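Local coordinates for XisI protein-like (Anabaena variabilis, PDB 2NLV) that is of unknown function but resembles XisI, which probably takes part with XisF and XisH in site-specific recombination of cyanobacterial nitrogen-fixation genes, at residues A[45-50]-A[54-59]; A[77-82]-A[107-112]; A[93-98]-A[102-107]. All blocks are in the same frame, centred on the assembly; numbering follows the deposited sequence.

Interaction 1 (A[45-50]-A[54-59]); sequences MNVGWQ and RIYRCV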
loop_
_atom_site.group_PDB
_atom_site.type_symbol
_atom_site.label_atom_id
_atom_site.label_comp_id
_atom_site.label_asym_id
_atom_site.label_seq_id
_atom_site.Cartn_x
_atom_site.Cartn_y
_atom_site.Cartn_z
HETATM N N MSE A 45 -6.104 -2.136 -2.932
HETATM C CA MSE A 45 -5.366 -3.030 -3.858
HETATM C C MSE A 45 -6.116 -4.277 -4.242
HETATM O O MSE A 45 -7.032 -4.754 -3.526
HETATM C CB MSE A 45 -4.030 -3.514 -3.282
HETATM C CG MSE A 45 -2.998 -2.448 -2.998
HETATM SE SE MSE A 45 -1.286 -3.267 -2.775
HETATM C CE MSE A 45 -1.020 -3.786 -4.625
ATOM N N ASN A 46 -5.785 -4.840 -5.376
ATOM C CA ASN A 46 -6.211 -6.193 -5.719
ATOM C C ASN A 46 -4.970 -7.061 -5.727
ATOM O O ASN A 46 -3.965 -6.685 -6.301
ATOM C CB ASN A 46 -6.833 -6.274 -7.115
ATOM C CG ASN A 46 -8.127 -5.531 -7.238
ATOM O OD1 ASN A 46 -8.364 -4.866 -8.260
ATOM N ND2 ASN A 46 -8.963 -5.651 -6.238
ATOM N N VAL A 47 -5.016 -8.195 -5.039
ATOM C CA VAL A 47 -3.878 -9.060 -4.864
ATOM C C VAL A 47 -4.276 -10.520 -5.049
ATOM O O VAL A 47 -5.135 -11.026 -4.336
ATOM C CB VAL A 47 -3.223 -8.903 -3.474
ATOM C CG1 VAL A 47 -2.043 -9.850 -3.296
ATOM C CG2 VAL A 47 -2.749 -7.445 -3.224
ATOM N N GLY A 48 -3.691 -11.214 -6.032
ATOM C CA GLY A 48 -3.980 -12.623 -6.213
ATOM C C GLY A 48 -3.459 -13.154 -7.511
ATOM O O GLY A 48 -2.414 -12.734 -7.975
ATOM N N TRP A 49 -4.191 -14.076 -8.128
ATOM C CA TRP A 49 -3.804 -14.803 -9.302
ATOM C C TRP A 49 -5.006 -14.947 -10.212
ATOM O O TRP A 49 -6.136 -15.185 -9.758
ATOM C CB TRP A 49 -3.209 -16.163 -8.930
ATOM C CG TRP A 49 -1.965 -16.013 -8.211
ATOM C CD1 TRP A 49 -1.817 -15.838 -6.849
ATOM C CD2 TRP A 49 -0.670 -15.908 -8.771
ATOM N NE1 TRP A 49 -0.520 -15.648 -6.551
ATOM C CE2 TRP A 49 0.225 -15.662 -7.689
ATOM C CE3 TRP A 49 -0.159 -16.019 -10.058
ATOM C CZ2 TRP A 49 1.580 -15.551 -7.869
ATOM C CZ3 TRP A 49 1.182 -15.883 -10.234
ATOM C CH2 TRP A 49 2.045 -15.647 -9.128
ATOM N N GLN A 50 -4.723 -14.788 -11.502
ATOM C CA GLN A 50 -5.665 -15.200 -12.558
ATOM C C GLN A 50 -4.928 -16.237 -13.336
ATOM O O GLN A 50 -4.038 -15.930 -14.139
ATOM C CB GLN A 50 -5.976 -13.994 -13.456
ATOM C CG GLN A 50 -6.969 -12.994 -12.765
ATOM C CD GLN A 50 -7.240 -11.640 -13.513
ATOM O OE1 GLN A 50 -7.881 -10.754 -12.932
ATOM N NE2 GLN A 50 -6.765 -11.485 -14.768
ATOM N N ARG A 54 0.029 -13.053 -12.206
ATOM C CA ARG A 54 0.003 -12.379 -10.939
ATOM C C ARG A 54 -0.798 -11.100 -11.026
ATOM O O ARG A 54 -0.557 -10.265 -11.864
ATOM C CB ARG A 54 1.451 -12.010 -10.516
ATOM C CG ARG A 54 1.545 -11.169 -9.221
ATOM C CD ARG A 54 0.851 -11.830 -8.080
ATOM N NE ARG A 54 1.222 -11.324 -6.773
ATOM C CZ ARG A 54 0.655 -11.719 -5.652
ATOM N NH1 ARG A 54 -0.444 -12.443 -5.686
ATOM N NH2 ARG A 54 1.137 -11.327 -4.486
ATOM N N ILE A 55 -1.781 -10.950 -10.137
ATOM C CA ILE A 55 -2.528 -9.688 -9.958
ATOM C C ILE A 55 -1.985 -9.021 -8.711
ATOM O O ILE A 55 -2.009 -9.548 -7.622
ATOM C CB ILE A 55 -4.041 -9.915 -9.845
ATOM C CG1 ILE A 55 -4.607 -10.686 -11.059
ATOM C CG2 ILE A 55 -4.770 -8.595 -9.679
ATOM C CD1 ILE A 55 -4.345 -10.068 -12.397
ATOM N N TYR A 56 -1.422 -7.852 -8.925
ATOM C CA TYR A 56 -0.878 -7.074 -7.831
ATOM C C TYR A 56 -0.938 -5.620 -8.247
ATOM O O TYR A 56 -0.041 -5.107 -8.928
ATOM C CB TYR A 56 0.590 -7.533 -7.484
ATOM C CG TYR A 56 1.103 -6.853 -6.263
ATOM C CD1 TYR A 56 0.782 -7.301 -4.988
ATOM C CD2 TYR A 56 1.936 -5.753 -6.362
ATOM C CE1 TYR A 56 1.160 -6.599 -3.889
ATOM C CE2 TYR A 56 2.316 -5.051 -5.225
ATOM C CZ TYR A 56 1.926 -5.461 -4.011
ATOM O OH TYR A 56 2.271 -4.726 -2.904
ATOM N N ARG A 57 -1.955 -4.912 -7.786
ATOM C CA ARG A 57 -2.160 -3.574 -8.278
ATOM C C ARG A 57 -2.897 -2.752 -7.285
ATOM O O ARG A 57 -3.769 -3.224 -6.596
ATOM C CB ARG A 57 -2.914 -3.611 -9.589
ATOM C CG ARG A 57 -4.206 -4.305 -9.494
ATOM C CD ARG A 57 -4.744 -4.632 -10.869
ATOM N NE ARG A 57 -5.230 -3.437 -11.552
ATOM C CZ ARG A 57 -6.487 -2.974 -11.503
ATOM N NH1 ARG A 57 -7.435 -3.556 -10.767
ATOM N NH2 ARG A 57 -6.802 -1.881 -12.182
ATOM N N CYS A 58 -2.501 -1.512 -7.227
ATOM C CA CYS A 58 -3.149 -0.539 -6.416
ATOM C C CYS A 58 -4.108 0.256 -7.275
ATOM O O CYS A 58 -3.676 0.900 -8.212
ATOM C CB CYS A 58 -2.138 0.360 -5.741
ATOM S SG CYS A 58 -3.014 1.595 -4.685
ATOM N N VAL A 59 -5.394 0.171 -6.956
ATOM C CA VAL A 59 -6.411 0.851 -7.732
ATOM C C VAL A 59 -6.511 2.337 -7.370
ATOM O O VAL A 59 -6.564 3.161 -8.218
ATOM C CB VAL A 59 -7.767 0.177 -7.613
ATOM C CG1 VAL A 59 -8.777 0.881 -8.553
ATOM C CG2 VAL A 59 -7.624 -1.351 -7.905
#
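The side chain of M45, a selenomethionine, lays its terminal methyl over the middle of the Y56 ring, with CE 3.5 Å from the ring centroid in a CH-pi contact. Its bend at the last torsion (chi3 70°) folds the methyl onto the aromatic face, while the selenium sits obliquely to the ring in a Met-aromatic contact. V47 fills in beside it, its CG2 branch coming within 3.9 Å of CD1 of Y56, the two side chains running alongside each other. At the far end W49 receives R54 over one face, the methylene CD lying 4.0 Å from the centroid of the six-membered ring. The bend at chi2 (55°) sets CD of R54 on the indole, and the chain beyond it, nearly extended, carries NH1 to the backbone O of G48, 3.0 Å away. That oxygen also accepts from I55 N, the two donors arriving from opposite faces of the carbonyl plane. The guanidinium and indole planes are 28° apart; W49 NE1 and R54 NH1 lie close but are both donors and form no bond. Instead, NE1 donates to G97 of the second subunit, and R54 NH2 bonds to Q72 of that subunit. On the other face of the sheet, N46 and R57 lie side by side; a weak bond of 3.0 Å from R57 NH1 to N46 OD1 is doubtful, because R57 has two conformers. The extended Q50 side chain crosses I55, its CD 3.5 Å from CD1 of I55. The hydroxyl of Y56 bonds to H61 of the second subunit. Hydrogen-bonded pairs N46-R57 and G48-I55 alternate with non-hydrogen-bonded ones, as in an antiparallel beta hairpin, whose face carrying M45, W49, R54, Y56 and C58 meets the second subunit.

Interaction 2 (A[77-82]-A[107-112]); sequences DRNPAE and TDYGVA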
loop_
_atom_site.group_PDB
_atom_site.type_symbol
_atom_site.label_atom_id
_atom_site.label_comp_id
_atom_site.label_asym_id
_atom_site.label_seq_id
_atom_site.Cartn_x
_atom_site.Cartn_y
_atom_site.Cartn_z
ATOM N N ASP A 77 -12.035 5.010 -13.806
ATOM C CA ASP A 77 -12.387 6.133 -14.677
ATOM C C ASP A 77 -13.247 7.137 -13.919
ATOM O O ASP A 77 -13.910 7.973 -14.552
ATOM C CB ASP A 77 -13.003 5.680 -16.018
ATOM C CG ASP A 77 -14.189 4.832 -15.836
ATOM O OD1 ASP A 77 -14.687 4.756 -14.690
ATOM O OD2 ASP A 77 -14.638 4.245 -16.865
ATOM N N ARG A 78 -13.299 7.014 -12.568
ATOM C CA ARG A 78 -13.906 8.007 -11.626
ATOM C C ARG A 78 -12.877 9.154 -11.370
ATOM O O ARG A 78 -11.714 9.065 -11.739
ATOM C CB ARG A 78 -14.384 7.390 -10.257
ATOM C CG ARG A 78 -15.832 6.775 -10.211
ATOM C CD ARG A 78 -16.178 5.885 -9.020
ATOM N NE ARG A 78 -16.355 6.605 -7.758
ATOM C CZ ARG A 78 -16.660 6.045 -6.570
ATOM N NH1 ARG A 78 -16.844 4.715 -6.400
ATOM N NH2 ARG A 78 -16.806 6.827 -5.521
ATOM N N ASN A 79 -13.375 10.222 -10.768
ATOM C CA ASN A 79 -12.605 11.404 -10.367
ATOM C C ASN A 79 -12.661 11.558 -8.864
ATOM O O ASN A 79 -13.505 12.303 -8.350
ATOM C CB ASN A 79 -13.198 12.632 -11.073
ATOM C CG ASN A 79 -12.299 13.819 -11.009
ATOM O OD1 ASN A 79 -11.632 14.060 -10.004
ATOM N ND2 ASN A 79 -12.316 14.614 -12.086
ATOM N N PRO A 80 -11.805 10.797 -8.124
ATOM C CA PRO A 80 -11.840 10.869 -6.659
ATOM C C PRO A 80 -11.592 12.226 -6.097
ATOM O O PRO A 80 -12.142 12.584 -5.057
ATOM C CB PRO A 80 -10.769 9.892 -6.216
ATOM C CG PRO A 80 -10.182 9.346 -7.427
ATOM C CD PRO A 80 -10.840 9.823 -8.652
ATOM N N ALA A 81 -10.805 13.062 -6.774
ATOM C CA ALA A 81 -10.608 14.427 -6.313
ATOM C C ALA A 81 -11.906 15.220 -6.277
ATOM O O ALA A 81 -12.208 15.849 -5.261
ATOM C CB ALA A 81 -9.550 15.148 -7.122
ATOM N N GLU A 82 -12.687 15.159 -7.357
ATOM C CA GLU A 82 -13.958 15.800 -7.369
ATOM C C GLU A 82 -14.935 15.233 -6.381
ATOM O O GLU A 82 -15.779 15.943 -5.845
ATOM C CB GLU A 82 -14.551 15.754 -8.784
ATOM C CG GLU A 82 -14.043 16.874 -9.653
ATOM C CD GLU A 82 -14.082 18.289 -9.007
ATOM O OE1 GLU A 82 -15.196 18.835 -8.780
ATOM O OE2 GLU A 82 -12.989 18.877 -8.722
ATOM N N THR A 107 -3.067 23.173 -11.548
ATOM C CA THR A 107 -4.251 22.319 -11.522
ATOM C C THR A 107 -5.397 23.038 -10.822
ATOM O O THR A 107 -5.261 24.103 -10.216
ATOM C CB THR A 107 -3.954 20.966 -10.790
ATOM O OG1 THR A 107 -3.716 21.193 -9.381
ATOM C CG2 THR A 107 -2.832 20.266 -11.442
ATOM N N ASP A 108 -6.533 22.333 -10.809
ATOM C CA ASP A 108 -7.691 22.809 -10.089
ATOM C C ASP A 108 -7.566 22.667 -8.572
ATOM O O ASP A 108 -8.391 23.218 -7.804
ATOM C CB ASP A 108 -8.966 22.101 -10.611
ATOM C CG ASP A 108 -9.413 22.587 -11.976
ATOM O OD1 ASP A 108 -9.135 23.734 -12.338
ATOM O OD2 ASP A 108 -10.086 21.786 -12.671
ATOM N N TYR A 109 -6.538 21.952 -8.120
ATOM C CA TYR A 109 -6.423 21.581 -6.713
ATOM C C TYR A 109 -5.297 22.332 -6.051
ATOM O O TYR A 109 -5.219 23.556 -6.234
ATOM C CB TYR A 109 -6.322 20.066 -6.611
ATOM C CG TYR A 109 -7.495 19.448 -7.306
ATOM C CD1 TYR A 109 -8.730 19.320 -6.635
ATOM C CD2 TYR A 109 -7.418 19.050 -8.657
ATOM C CE1 TYR A 109 -9.827 18.805 -7.295
ATOM C CE2 TYR A 109 -8.539 18.497 -9.307
ATOM C CZ TYR A 109 -9.720 18.405 -8.605
ATOM O OH TYR A 109 -10.881 17.939 -9.249
ATOM N N GLY A 110 -4.435 21.668 -5.276
ATOM C CA GLY A 110 -3.497 22.340 -4.417
ATOM C C GLY A 110 -2.079 21.863 -4.526
ATOM O O GLY A 110 -1.752 21.022 -5.360
ATOM N N VAL A 111 -1.234 22.435 -3.679
ATOM C CA VAL A 111 0.164 22.060 -3.629
ATOM C C VAL A 111 0.505 21.796 -2.184
ATOM O O VAL A 111 -0.245 22.142 -1.287
ATOM C CB VAL A 111 1.068 23.169 -4.165
ATOM C CG1 VAL A 111 0.787 23.377 -5.651
ATOM C CG2 VAL A 111 0.911 24.474 -3.347
ATOM N N ALA A 112 1.666 21.227 -1.922
ATOM C CA ALA A 112 2.149 21.107 -0.526
ATOM C C ALA A 112 2.219 22.532 0.160
ATOM O O ALA A 112 1.756 22.838 1.262
ATOM C CB ALA A 112 3.539 20.343 -0.583
ATOM O OXT ALA A 112 2.638 23.539 -0.387
#
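With chi1 at -55°, which sets CG of Y109 beside its own backbone N, the ring reaches across to the first turn of helix 80-86, while E82 bends at chi2 (-48°) and brings its carboxylate round to meet the phenol. The site is a capped helix N-terminus: N79 occupies the N-cap position and its OD1 accepts from the backbone N of E82 at 3.1 Å, the donor standing above the plane of the side-chain amide rather than on a lone pair. The C-terminal segment docks against this start of the helix. A81 presents its methyl over one face of the Y109 ring, CB lying 4.0 Å from the ring centroid and closest to CZ, at 3.6 Å, so the contact is shifted toward the hydroxyl end. OE2 of E82 instead comes at the ring's edge, with the carboxylate and ring planes 50° apart. Y109 OH donates to it over 2.4 Å, so short that the exact distance is doubtful. OE2 also forms a salt bridge with R91 NH2, whose positive charge probably helps to keep E82 ionised, and R91 also packs on Y109. The ring rests further on I94 and L96 of strand 94-96, which places it between the helix and the edge of the sheet. The backbone that carries the tyrosine is shaped by an ST turn, in which T107 OG1 accepts from Y109 N at 3.2 Å.

Interaction 3 (A[93-98]-A[102-107]); sequences DIVLGL and YKRQYT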
loop_
_atom_site.group_PDB
_atom_site.type_symbol
_atom_site.label_atom_id
_atom_site.label_comp_id
_atom_site.label_asym_id
_atom_site.label_seq_id
_atom_site.Cartn_x
_atom_site.Cartn_y
_atom_site.Cartn_z
ATOM N N ASP A 93 -6.769 21.772 -0.582
ATOM C CA ASP A 93 -6.265 20.762 0.327
ATOM C C ASP A 93 -6.176 19.372 -0.300
ATOM O O ASP A 93 -5.977 18.388 0.416
ATOM C CB ASP A 93 -7.094 20.639 1.597
ATOM C CG ASP A 93 -6.834 21.747 2.594
ATOM O OD1 ASP A 93 -5.946 22.586 2.341
ATOM O OD2 ASP A 93 -7.501 21.773 3.651
ATOM N N ILE A 94 -6.296 19.322 -1.620
ATOM C CA ILE A 94 -6.034 18.106 -2.400
ATOM C C ILE A 94 -4.797 18.321 -3.258
ATOM O O ILE A 94 -4.686 19.362 -3.904
ATOM C CB ILE A 94 -7.263 17.759 -3.239
ATOM C CG1 ILE A 94 -8.405 17.400 -2.304
ATOM C CG2 ILE A 94 -6.961 16.533 -4.101
ATOM C CD1 ILE A 94 -9.780 17.447 -2.996
ATOM N N VAL A 95 -3.857 17.409 -3.214
ATOM C CA VAL A 95 -2.667 17.472 -4.046
ATOM C C VAL A 95 -2.694 16.331 -5.010
ATOM O O VAL A 95 -2.814 15.152 -4.570
ATOM C CB VAL A 95 -1.373 17.499 -3.208
ATOM C CG1 VAL A 95 -0.096 17.577 -4.120
ATOM C CG2 VAL A 95 -1.374 18.669 -2.180
ATOM N N LEU A 96 -2.548 16.594 -6.308
ATOM C CA LEU A 96 -2.486 15.539 -7.294
ATOM C C LEU A 96 -1.086 14.976 -7.398
ATOM O O LEU A 96 -0.292 15.370 -8.245
ATOM C CB LEU A 96 -3.008 16.048 -8.624
ATOM C CG LEU A 96 -4.463 16.510 -8.634
ATOM C CD1 LEU A 96 -4.844 16.888 -10.091
ATOM C CD2 LEU A 96 -5.400 15.425 -8.121
ATOM N N GLY A 97 -0.743 14.096 -6.474
ATOM C CA GLY A 97 0.563 13.443 -6.440
ATOM C C GLY A 97 0.821 12.639 -7.695
ATOM O O GLY A 97 1.967 12.535 -8.143
ATOM N N LEU A 98 -0.234 12.164 -8.355
ATOM C CA LEU A 98 -0.134 11.455 -9.600
ATOM C C LEU A 98 0.098 12.356 -10.830
ATOM O O LEU A 98 0.212 11.818 -11.944
ATOM C CB LEU A 98 -1.333 10.503 -9.773
ATOM C CG LEU A 98 -2.679 11.101 -10.117
ATOM C CD1 LEU A 98 -3.713 9.936 -10.021
ATOM C CD2 LEU A 98 -3.168 12.376 -9.397
ATOM N N TYR A 102 5.709 20.058 -11.247
ATOM C CA TYR A 102 5.686 21.382 -11.872
ATOM C C TYR A 102 4.282 21.817 -12.251
ATOM O O TYR A 102 3.991 23.028 -12.322
ATOM C CB TYR A 102 6.549 21.417 -13.145
ATOM C CG TYR A 102 5.840 20.839 -14.354
ATOM C CD1 TYR A 102 5.051 21.627 -15.174
ATOM C CD2 TYR A 102 5.907 19.489 -14.635
ATOM C CE1 TYR A 102 4.358 21.080 -16.262
ATOM C CE2 TYR A 102 5.179 18.948 -15.701
ATOM C CZ TYR A 102 4.400 19.747 -16.477
ATOM O OH TYR A 102 3.642 19.225 -17.513
ATOM N N LYS A 103 3.368 20.871 -12.413
ATOM C CA LYS A 103 2.013 21.176 -12.882
ATOM C C LYS A 103 1.039 21.486 -11.777
ATOM O O LYS A 103 -0.012 22.062 -12.010
ATOM C CB LYS A 103 1.465 19.990 -13.693
ATOM C CG LYS A 103 0.277 20.370 -14.535
ATOM C CD LYS A 103 -0.016 19.283 -15.591
ATOM C CE LYS A 103 0.238 17.969 -15.026
ATOM N N ARG A 104 1.349 21.101 -10.558
ATOM C CA ARG A 104 0.339 21.094 -9.501
ATOM C C ARG A 104 -0.226 22.449 -9.187
ATOM O O ARG A 104 -1.460 22.585 -8.944
ATOM C CB ARG A 104 0.855 20.412 -8.220
ATOM C CG ARG A 104 1.104 18.929 -8.449
ATOM C CD ARG A 104 1.721 18.327 -7.272
ATOM N NE ARG A 104 2.170 16.980 -7.577
ATOM C CZ ARG A 104 3.169 16.394 -6.981
ATOM N NH1 ARG A 104 3.842 16.962 -5.997
ATOM N NH2 ARG A 104 3.556 15.225 -7.408
ATOM N N GLN A 105 0.602 23.476 -9.204
ATOM C CA GLN A 105 0.125 24.840 -8.928
ATOM C C GLN A 105 -0.784 25.347 -10.024
ATOM O O GLN A 105 -1.392 26.398 -9.862
ATOM C CB GLN A 105 1.238 25.822 -8.617
ATOM C CG GLN A 105 2.059 26.206 -9.788
ATOM C CD GLN A 105 3.061 27.274 -9.459
ATOM O OE1 GLN A 105 2.712 28.391 -9.011
ATOM N NE2 GLN A 105 4.329 26.961 -9.731
ATOM N N TYR A 106 -0.852 24.627 -11.141
ATOM C CA TYR A 106 -1.638 25.010 -12.308
ATOM C C TYR A 106 -2.833 24.063 -12.489
ATOM O O TYR A 106 -3.491 24.122 -13.517
ATOM C CB TYR A 106 -0.710 25.026 -13.560
ATOM C CG TYR A 106 0.440 26.012 -13.337
ATOM C CD1 TYR A 106 0.194 27.361 -13.093
ATOM C CD2 TYR A 106 1.753 25.583 -13.289
ATOM C CE1 TYR A 106 1.243 28.293 -12.899
ATOM C CE2 TYR A 106 2.838 26.506 -13.044
ATOM C CZ TYR A 106 2.544 27.851 -12.843
ATOM O OH TYR A 106 3.571 28.775 -12.585
ATOM N N THR A 107 -3.067 23.173 -11.548
ATOM C CA THR A 107 -4.251 22.319 -11.522
ATOM C C THR A 107 -5.397 23.038 -10.822
ATOM O O THR A 107 -5.261 24.103 -10.216
ATOM C CB THR A 107 -3.954 20.966 -10.790
ATOM O OG1 THR A 107 -3.716 21.193 -9.381
ATOM C CG2 THR A 107 -2.832 20.266 -11.442
HETATM O O HOH W 1 -2.531 19.311 -7.315
#
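Strand 94-96 pairs in parallel with strand 68-74, and an inverse gamma turn centred on L96 bends the chain here; the contact fastens a helically coiled loop, 102-105, to this turn through R104. The arginine side chain, extended from CG to NE, runs across V95, whose CG1 lies 3.7 Å from CD of R104, the two side chains meeting at about a right angle. Beyond it the guanidinium spans the backbone of the turn. NE donates weakly to L96 O at 3.0 Å, and NH2 donates, again weakly, to G97 O at 3.2 Å, both bonds being well bent. CA of G97 sits over one face of the guanidinium. The firmer partner of NH2 is the backbone O of Q99, so the carbonyl oxygens of L96, G97 and Q99 gather round this one buried side chain. W49 of the second subunit packs on R104, which ties the loop to the dimer. At the loop's end, T107 OG1 donates to R104 O at 2.7 Å, on a lone pair, and T107 N reaches the same oxygen. T107 CG2 makes a loose contact with L96 CD1. A water bridges the segments: it accepts from L96 N at 2.9 Å and donates to T107 OG1 at 3.0 Å.

Overall arrangement
Interaction 1 closes before the others open, and interaction 3 is nested inside the loop that interaction 2 closes. Interactions 2 and 3 are neighbours, their centres 7 Å apart; they share T107 and meet where G110 N probably hydrogen-bonds to I94 O, so helix 80-86, strand 94-96 and the C-terminal segment form one packed unit. Interaction 1 lies on the opposite side of the chain's centre, its centre 25 and 27 Å from those of interactions 2 and 3. It reaches the same sheet as interaction 3, and interaction 1 of one subunit meets interaction 3 of the other, W49 to G97, so the dimer joins parts that lie on opposite sides of each chain's centre.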